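Local coordinates for protein fungal protease inhibitor-1 (Antheraea mylitta, PDB 3BT4) that inhibits trypsin, chymotrypsin and proteases of the fungi Aspergillus oryzae and Rhizopus oryzae, acting as a small, disulfide-rich serine protease inhibitor, at residues R20-N32 against A38-R50. Numbering follows the deposited sequence.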
ATOM      1  N   ARG A  20      -1.131   4.734 -14.877  1.00 15.19           N
ATOM      2  CA  ARG A  20      -0.990   3.286 -14.966  1.00 15.89           C
ATOM      3  C   ARG A  20       0.109   2.913 -15.961  1.00 16.50           C
ATOM      4  O   ARG A  20       0.919   2.019 -15.718  1.00 15.85           O
ATOM      5  CB  ARG A  20      -2.324   2.658 -15.383  1.00 15.30           C
ATOM      6  CG  ARG A  20      -2.266   1.163 -15.518  1.00 14.86           C
ATOM      7  CD  ARG A  20      -3.622   0.557 -15.697  1.00 14.15           C
ATOM      8  NE  ARG A  20      -4.230   0.942 -16.961  1.00 13.28           N
ATOM      9  CZ  ARG A  20      -5.182   0.242 -17.575  1.00 11.29           C
ATOM     10  NH1 ARG A  20      -5.642  -0.871 -17.047  1.00  9.97           N
ATOM     11  NH2 ARG A  20      -5.681   0.679 -18.720  1.00 11.28           N
ATOM     12  N   ALA A  21       0.112   3.652 -17.069  1.00 18.06           N
ATOM     13  CA  ALA A  21       1.070   3.569 -18.172  1.00 18.58           C
ATOM     14  C   ALA A  21       2.538   3.791 -17.792  1.00 18.72           C
ATOM     15  O   ALA A  21       3.420   3.546 -18.609  1.00 19.17           O
ATOM     16  CB  ALA A  21       0.655   4.612 -19.263  1.00 19.49           C
ATOM     17  N   SER A  22       2.797   4.274 -16.577  1.00 18.65           N
ATOM     18  CA  SER A  22       4.155   4.622 -16.128  1.00 18.35           C
ATOM     19  C   SER A  22       4.878   3.554 -15.299  1.00 18.22           C
ATOM     20  O   SER A  22       6.091   3.638 -15.130  1.00 18.46           O
ATOM     21  CB  SER A  22       4.158   5.944 -15.357  1.00 18.50           C
ATOM     22  OG  SER A  22       3.596   5.826 -14.048  1.00 19.97           O
ATOM     23  N   CYS A  23       4.140   2.573 -14.774  1.00 17.87           N
ATOM     24  CA  CYS A  23       4.726   1.470 -14.003  1.00 17.46           C
ATOM     25  C   CYS A  23       5.461   0.498 -14.905  1.00 16.81           C
ATOM     26  O   CYS A  23       4.947   0.118 -15.959  1.00 16.77           O
ATOM     27  CB  CYS A  23       3.649   0.707 -13.238  1.00 17.69           C
ATOM     28  SG  CYS A  23       2.761   1.739 -12.049  1.00 19.31           S
ATOM     29  N   ARG A  24       6.652   0.092 -14.474  1.00 16.01           N
ATOM     30  CA  ARG A  24       7.511  -0.790 -15.271  1.00 14.74           C
ATOM     31  C   ARG A  24       7.737  -2.077 -14.515  1.00 14.36           C
ATOM     32  O   ARG A  24       8.295  -2.073 -13.428  1.00 13.35           O
ATOM     33  CB  ARG A  24       8.850  -0.126 -15.577  1.00 14.57           C
ATOM     34  CG  ARG A  24       8.779   1.124 -16.425  1.00 14.35           C
ATOM     35  CD  ARG A  24       8.308   0.788 -17.820  1.00 16.04           C
ATOM     36  NE  ARG A  24       8.101   1.989 -18.626  1.00 17.16           N
ATOM     37  CZ  ARG A  24       6.923   2.560 -18.846  1.00 16.85           C
ATOM     38  NH1 ARG A  24       5.823   2.049 -18.322  1.00 17.77           N
ATOM     39  NH2 ARG A  24       6.846   3.639 -19.609  1.00 17.55           N
ATOM     40  N   SER A  25       7.262  -3.171 -15.094  1.00 14.79           N
ATOM     41  CA  SER A  25       7.389  -4.499 -14.491  1.00 15.77           C
ATOM     42  C   SER A  25       8.861  -4.773 -14.157  1.00 15.81           C
ATOM     43  O   SER A  25       9.751  -4.362 -14.920  1.00 16.09           O
ATOM     44  CB  SER A  25       6.786  -5.584 -15.388  1.00 15.06           C
ATOM     45  OG  SER A  25       7.469  -5.676 -16.607  1.00 16.91           O
ATOM     46  N   PRO A  26       9.129  -5.472 -13.031  1.00 15.79           N
ATOM     47  CA  PRO A  26       8.205  -6.250 -12.193  1.00 15.54           C
ATOM     48  C   PRO A  26       7.255  -5.457 -11.278  1.00 15.64           C
ATOM     49  O   PRO A  26       6.346  -6.053 -10.708  1.00 15.80           O
ATOM     50  CB  PRO A  26       9.152  -7.121 -11.365  1.00 15.17           C
ATOM     51  CG  PRO A  26      10.365  -6.255 -11.185  1.00 15.81           C
ATOM     52  CD  PRO A  26      10.503  -5.508 -12.494  1.00 15.82           C
ATOM     53  N   ALA A  27       7.470  -4.150 -11.136  1.00 15.73           N
ATOM     54  CA  ALA A  27       6.534  -3.264 -10.423  1.00 15.41           C
ATOM     55  C   ALA A  27       5.186  -3.199 -11.134  1.00 15.58           C
ATOM     56  O   ALA A  27       5.125  -3.248 -12.371  1.00 15.52           O
ATOM     57  CB  ALA A  27       7.117  -1.864 -10.259  1.00 15.35           C
ATOM     58  N   THR A  28       4.105  -3.124 -10.351  1.00 15.44           N
ATOM     59  CA  THR A  28       2.736  -3.190 -10.892  1.00 15.73           C
ATOM     60  C   THR A  28       1.857  -2.054 -10.354  1.00 15.19           C
ATOM     61  O   THR A  28       2.037  -1.583  -9.226  1.00 14.23           O
ATOM     62  CB  THR A  28       2.040  -4.557 -10.653  1.00 15.49           C
ATOM     63  OG1 THR A  28       1.859  -4.771  -9.250  1.00 17.99           O
ATOM     64  CG2 THR A  28       2.850  -5.708 -11.239  1.00 15.47           C
ATOM     65  N   TYR A  29       0.914  -1.621 -11.184  1.00 14.86           N
ATOM     66  CA  TYR A  29       0.039  -0.508 -10.853  1.00 14.26           C
ATOM     67  C   TYR A  29      -1.020  -0.914  -9.856  1.00 14.28           C
ATOM     68  O   TYR A  29      -1.628  -1.978  -9.985  1.00 13.69           O
ATOM     69  CB  TYR A  29      -0.662  -0.023 -12.106  1.00 14.69           C
ATOM     70  CG  TYR A  29      -1.631   1.107 -11.881  1.00 13.86           C
ATOM     71  CD1 TYR A  29      -1.177   2.394 -11.613  1.00 13.31           C
ATOM     72  CD2 TYR A  29      -3.003   0.886 -11.938  1.00 14.85           C
ATOM     73  CE1 TYR A  29      -2.069   3.441 -11.443  1.00 13.70           C
ATOM     74  CE2 TYR A  29      -3.908   1.931 -11.753  1.00 14.38           C
ATOM     75  CZ  TYR A  29      -3.434   3.200 -11.507  1.00 13.83           C
ATOM     76  OH  TYR A  29      -4.326   4.235 -11.327  1.00 13.62           O
ATOM     77  N   ARG A  30      -1.235  -0.050  -8.868  1.00 14.37           N
ATOM     78  CA  ARG A  30      -2.371  -0.156  -7.969  1.00 14.48           C
ATOM     79  C   ARG A  30      -3.034   1.204  -7.936  1.00 14.21           C
ATOM     80  O   ARG A  30      -2.374   2.196  -7.685  1.00 13.64           O
ATOM     81  CB  ARG A  30      -1.935  -0.531  -6.552  1.00 14.38           C
ATOM     82  CG  ARG A  30      -1.210  -1.860  -6.447  1.00 15.86           C
ATOM     83  CD  ARG A  30      -1.638  -2.594  -5.218  1.00 16.20           C
ATOM     84  NE  ARG A  30      -1.209  -3.993  -5.211  1.00 16.22           N
ATOM     85  CZ  ARG A  30      -1.124  -4.731  -4.103  1.00 14.80           C
ATOM     86  NH1 ARG A  30      -1.434  -4.200  -2.925  1.00 12.45           N
ATOM     87  NH2 ARG A  30      -0.725  -5.995  -4.172  1.00 13.20           N
ATOM     88  N   ALA A  31      -4.345   1.231  -8.152  1.00 14.30           N
ATOM     89  CA  ALA A  31      -5.091   2.478  -8.210  1.00 14.50           C
ATOM     90  C   ALA A  31      -5.090   3.249  -6.888  1.00 14.06           C
ATOM     91  O   ALA A  31      -5.132   4.483  -6.877  1.00 14.73           O
ATOM     92  CB  ALA A  31      -6.525   2.195  -8.664  1.00 14.61           C
ATOM     93  N   ASN A  32      -5.057   2.528  -5.774  1.00 13.40           N
ATOM     94  CA  ASN A  32      -5.154   3.147  -4.442  1.00 13.19           C
ATOM     95  C   ASN A  32      -4.145   2.534  -3.487  1.00 12.19           C
ATOM     96  O   ASN A  32      -4.390   1.462  -2.944  1.00 11.53           O
ATOM     97  CB  ASN A  32      -6.568   2.967  -3.876  1.00 14.02           C
ATOM     98  CG  ASN A  32      -7.623   3.702  -4.694  1.00 15.21           C
ATOM     99  OD1 ASN A  32      -7.876   4.878  -4.469  1.00 20.01           O
ATOM    100  ND2 ASN A  32      -8.232   3.014  -5.636  1.00 14.86           N
ATOM    101  N   ALA A  38      -4.625   6.043   1.283  1.00 14.89           N
ATOM    102  CA  ALA A  38      -4.279   5.366   0.028  1.00 14.44           C
ATOM    103  C   ALA A  38      -5.004   5.979  -1.184  1.00 14.23           C
ATOM    104  O   ALA A  38      -5.409   5.277  -2.093  1.00 13.21           O
ATOM    105  CB  ALA A  38      -4.583   3.875   0.151  1.00 14.28           C
ATOM    106  N   CYS A  39      -5.134   7.307  -1.186  1.00 14.31           N
ATOM    107  CA  CYS A  39      -5.789   8.062  -2.267  1.00 14.65           C
ATOM    108  C   CYS A  39      -4.990   8.117  -3.566  1.00 15.03           C
ATOM    109  O   CYS A  39      -5.560   8.365  -4.639  1.00 15.17           O
ATOM    110  CB  CYS A  39      -6.125   9.480  -1.793  1.00 14.72           C
ATOM    111  SG  CYS A  39      -7.270   9.473  -0.385  1.00 14.59           S
ATOM    112  N   CYS A  40      -3.685   7.864  -3.470  1.00 15.11           N
ATOM    113  CA  CYS A  40      -2.803   7.917  -4.643  1.00 15.34           C
ATOM    114  C   CYS A  40      -2.411   6.547  -5.211  1.00 14.64           C
ATOM    115  O   CYS A  40      -2.095   5.616  -4.463  1.00 14.10           O
ATOM    116  CB  CYS A  40      -1.547   8.739  -4.353  1.00 15.30           C
ATOM    117  SG  CYS A  40      -1.834  10.531  -4.155  1.00 18.28           S
ATOM    118  N   PRO A  41      -2.412   6.434  -6.548  1.00 14.65           N
ATOM    119  CA  PRO A  41      -1.914   5.233  -7.230  1.00 15.02           C
ATOM    120  C   PRO A  41      -0.420   5.033  -6.975  1.00 15.05           C
ATOM    121  O   PRO A  41       0.273   5.977  -6.651  1.00 14.69           O
ATOM    122  CB  PRO A  41      -2.167   5.554  -8.713  1.00 15.42           C
ATOM    123  CG  PRO A  41      -2.236   7.082  -8.753  1.00 14.77           C
ATOM    124  CD  PRO A  41      -2.890   7.454  -7.497  1.00 14.20           C
ATOM    125  N   ALA A  42       0.064   3.803  -7.112  1.00 15.72           N
ATOM    126  CA  ALA A  42       1.490   3.514  -6.928  1.00 15.57           C
ATOM    127  C   ALA A  42       1.949   2.383  -7.830  1.00 15.64           C
ATOM    128  O   ALA A  42       1.158   1.522  -8.212  1.00 16.13           O
ATOM    129  CB  ALA A  42       1.761   3.155  -5.494  1.00 15.95           C
ATOM    130  N   CYS A  43       3.234   2.389  -8.168  1.00 15.55           N
ATOM    131  CA  CYS A  43       3.866   1.228  -8.777  1.00 15.46           C
ATOM    132  C   CYS A  43       4.490   0.455  -7.619  1.00 14.96           C
ATOM    133  O   CYS A  43       5.430   0.927  -6.979  1.00 14.85           O
ATOM    134  CB  CYS A  43       4.902   1.657  -9.817  1.00 15.99           C
ATOM    135  SG  CYS A  43       4.196   2.835 -11.070  1.00 17.95           S
ATOM    136  N   VAL A  44       3.917  -0.706  -7.309  1.00 14.20           N
ATOM    137  CA  VAL A  44       4.329  -1.441  -6.109  1.00 13.29           C
ATOM    138  C   VAL A  44       5.217  -2.667  -6.379  1.00 13.22           C
ATOM    139  O   VAL A  44       5.146  -3.303  -7.431  1.00 11.73           O
ATOM    140  CB  VAL A  44       3.114  -1.801  -5.207  1.00 13.40           C
ATOM    141  CG1 VAL A  44       2.250  -0.560  -4.983  1.00 12.29           C
ATOM    142  CG2 VAL A  44       2.285  -2.894  -5.807  1.00 12.75           C
ATOM    143  N   THR A  45       6.069  -2.957  -5.401  1.00 12.96           N
ATOM    144  CA  THR A  45       6.886  -4.155  -5.375  1.00 13.66           C
ATOM    145  C   THR A  45       6.312  -5.131  -4.342  1.00 12.93           C
ATOM    146  O   THR A  45       5.905  -4.731  -3.263  1.00 11.92           O
ATOM    147  CB  THR A  45       8.345  -3.762  -5.052  1.00 13.70           C
ATOM    148  OG1 THR A  45       8.864  -3.017  -6.162  1.00 17.96           O
ATOM    149  CG2 THR A  45       9.250  -4.991  -4.776  1.00 16.10           C
ATOM    150  N   LEU A  46       6.264  -6.421  -4.674  1.00 13.19           N
ATOM    151  CA  LEU A  46       5.775  -7.401  -3.695  1.00 12.94           C
ATOM    152  C   LEU A  46       6.885  -8.219  -3.057  1.00 12.89           C
ATOM    153  O   LEU A  46       7.873  -8.594  -3.715  1.00 13.02           O
ATOM    154  CB  LEU A  46       4.676  -8.307  -4.273  1.00 13.02           C
ATOM    155  CG  LEU A  46       3.429  -7.625  -4.863  1.00 13.65           C
ATOM    156  CD1 LEU A  46       2.459  -8.650  -5.424  1.00 13.47           C
ATOM    157  CD2 LEU A  46       2.738  -6.708  -3.849  1.00 11.08           C
ATOM    158  N   LEU A  47       6.704  -8.486  -1.763  1.00 12.83           N
ATOM    159  CA  LEU A  47       7.693  -9.188  -0.954  1.00 12.07           C
ATOM    160  C   LEU A  47       7.208 -10.562  -0.524  1.00 12.70           C
ATOM    161  O   LEU A  47       6.013 -10.791  -0.332  1.00 11.83           O
ATOM    162  CB  LEU A  47       8.066  -8.351   0.269  1.00 11.72           C
ATOM    163  CG  LEU A  47       8.372  -6.862   0.050  1.00 10.86           C
ATOM    164  CD1 LEU A  47       8.254  -6.143   1.350  1.00 10.35           C
ATOM    165  CD2 LEU A  47       9.730  -6.618  -0.559  1.00 10.25           C
ATOM    166  N   ARG A  48       8.163 -11.472  -0.387  1.00 13.00           N
ATOM    167  CA  ARG A  48       7.902 -12.846  -0.017  1.00 14.29           C
ATOM    168  C   ARG A  48       7.830 -13.032   1.499  1.00 14.44           C
ATOM    169  O   ARG A  48       8.287 -12.187   2.267  1.00 14.46           O
ATOM    170  CB  ARG A  48       9.014 -13.745  -0.570  1.00 14.68           C
ATOM    171  CG  ARG A  48       9.261 -13.664  -2.067  1.00 16.08           C
ATOM    172  CD  ARG A  48       8.185 -14.377  -2.812  1.00 20.75           C
ATOM    173  NE  ARG A  48       8.610 -14.780  -4.151  1.00 22.29           N
ATOM    174  CZ  ARG A  48       9.207 -15.940  -4.424  1.00 23.34           C
ATOM    175  NH1 ARG A  48       9.474 -16.805  -3.446  1.00 22.60           N
ATOM    176  NH2 ARG A  48       9.527 -16.235  -5.676  1.00 23.11           N
ATOM    177  N   GLU A  49       7.292 -14.176   1.916  1.00 15.04           N
ATOM    178  CA  GLU A  49       7.260 -14.555   3.321  1.00 15.79           C
ATOM    179  C   GLU A  49       8.652 -14.528   3.958  1.00 15.10           C
ATOM    180  O   GLU A  49       9.609 -15.069   3.401  1.00 14.10           O
ATOM    181  CB  GLU A  49       6.641 -15.945   3.474  1.00 15.26           C
ATOM    182  CG  GLU A  49       6.404 -16.322   4.920  1.00 17.78           C
ATOM    183  CD  GLU A  49       5.659 -17.645   5.098  1.00 18.76           C
ATOM    184  OE1 GLU A  49       5.525 -18.422   4.117  1.00 22.20           O
ATOM    185  OE2 GLU A  49       5.228 -17.905   6.241  1.00 22.39           O
ATOM    186  N   ARG A  50       8.725 -13.898   5.131  1.00 15.34           N
ATOM    187  CA  ARG A  50       9.947 -13.752   5.945  1.00 15.69           C
ATOM    188  C   ARG A  50      10.777 -12.536   5.579  1.00 15.26           C
ATOM    189  O   ARG A  50      11.534 -12.042   6.415  1.00 15.34           O
ATOM    190  CB  ARG A  50      10.844 -15.002   5.929  1.00 15.87           C
ATOM    191  CG  ARG A  50      10.213 -16.254   6.473  1.00 17.32           C
ATOM    192  CD  ARG A  50       9.479 -16.020   7.782  1.00 20.72           C
ATOM    193  NE  ARG A  50       8.539 -17.123   8.011  1.00 25.33           N
ATOM    194  CZ  ARG A  50       8.867 -18.304   8.551  1.00 24.74           C
ATOM    195  NH1 ARG A  50      10.118 -18.545   8.947  1.00 23.60           N
ATOM    196  NH2 ARG A  50       7.936 -19.241   8.701  1.00 24.03           N
TER
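In both Cys-23 and Cys-43 the sulfur stands anti to the carbonyl carbon, beside its own backbone N, and the two SG atoms join at 2.1 Å in a disulfide with chi3 of -79°. This bond ties the loop after the 3-10 turn 20-22 to strand 40-47, the central strand of a small mixed sheet in this cysteine-rich fold; strand 28-30 pairs with it antiparallel at one edge, and strand 66-68 lies along its other side. Thr-28 and Val-44 form one hydrogen-bonded pair, with Val-44 N to Thr-28 O at 2.8 Å. Arg-30 and Ala-42 form the next, with Arg-30 N to Ala-42 O at 2.9 Å. Between them, the non-hydrogen-bonded pair Tyr-29 and Cys-43 turns its side chains to the face that carries the disulfide. CG of Tyr-29 stands anti to the backbone N (chi1 178°), which lays the ring alongside Pro-41, Tyr-29 CE1 reaching Pro-41 CB at 3.5 Å; Arg-20 CB covers one ring face. On the other side of the sheet, the side chain of Arg-30 crosses that of Val-44 at about a right angle, Arg-30 CG lying 3.7 Å from Val-44 CG2. Val-44 CG2 also lies over one face of the guanidinium, and Arg-30 NH2, salt-bridged to Glu-70, sits 3.6 Å from Leu-46 CD2.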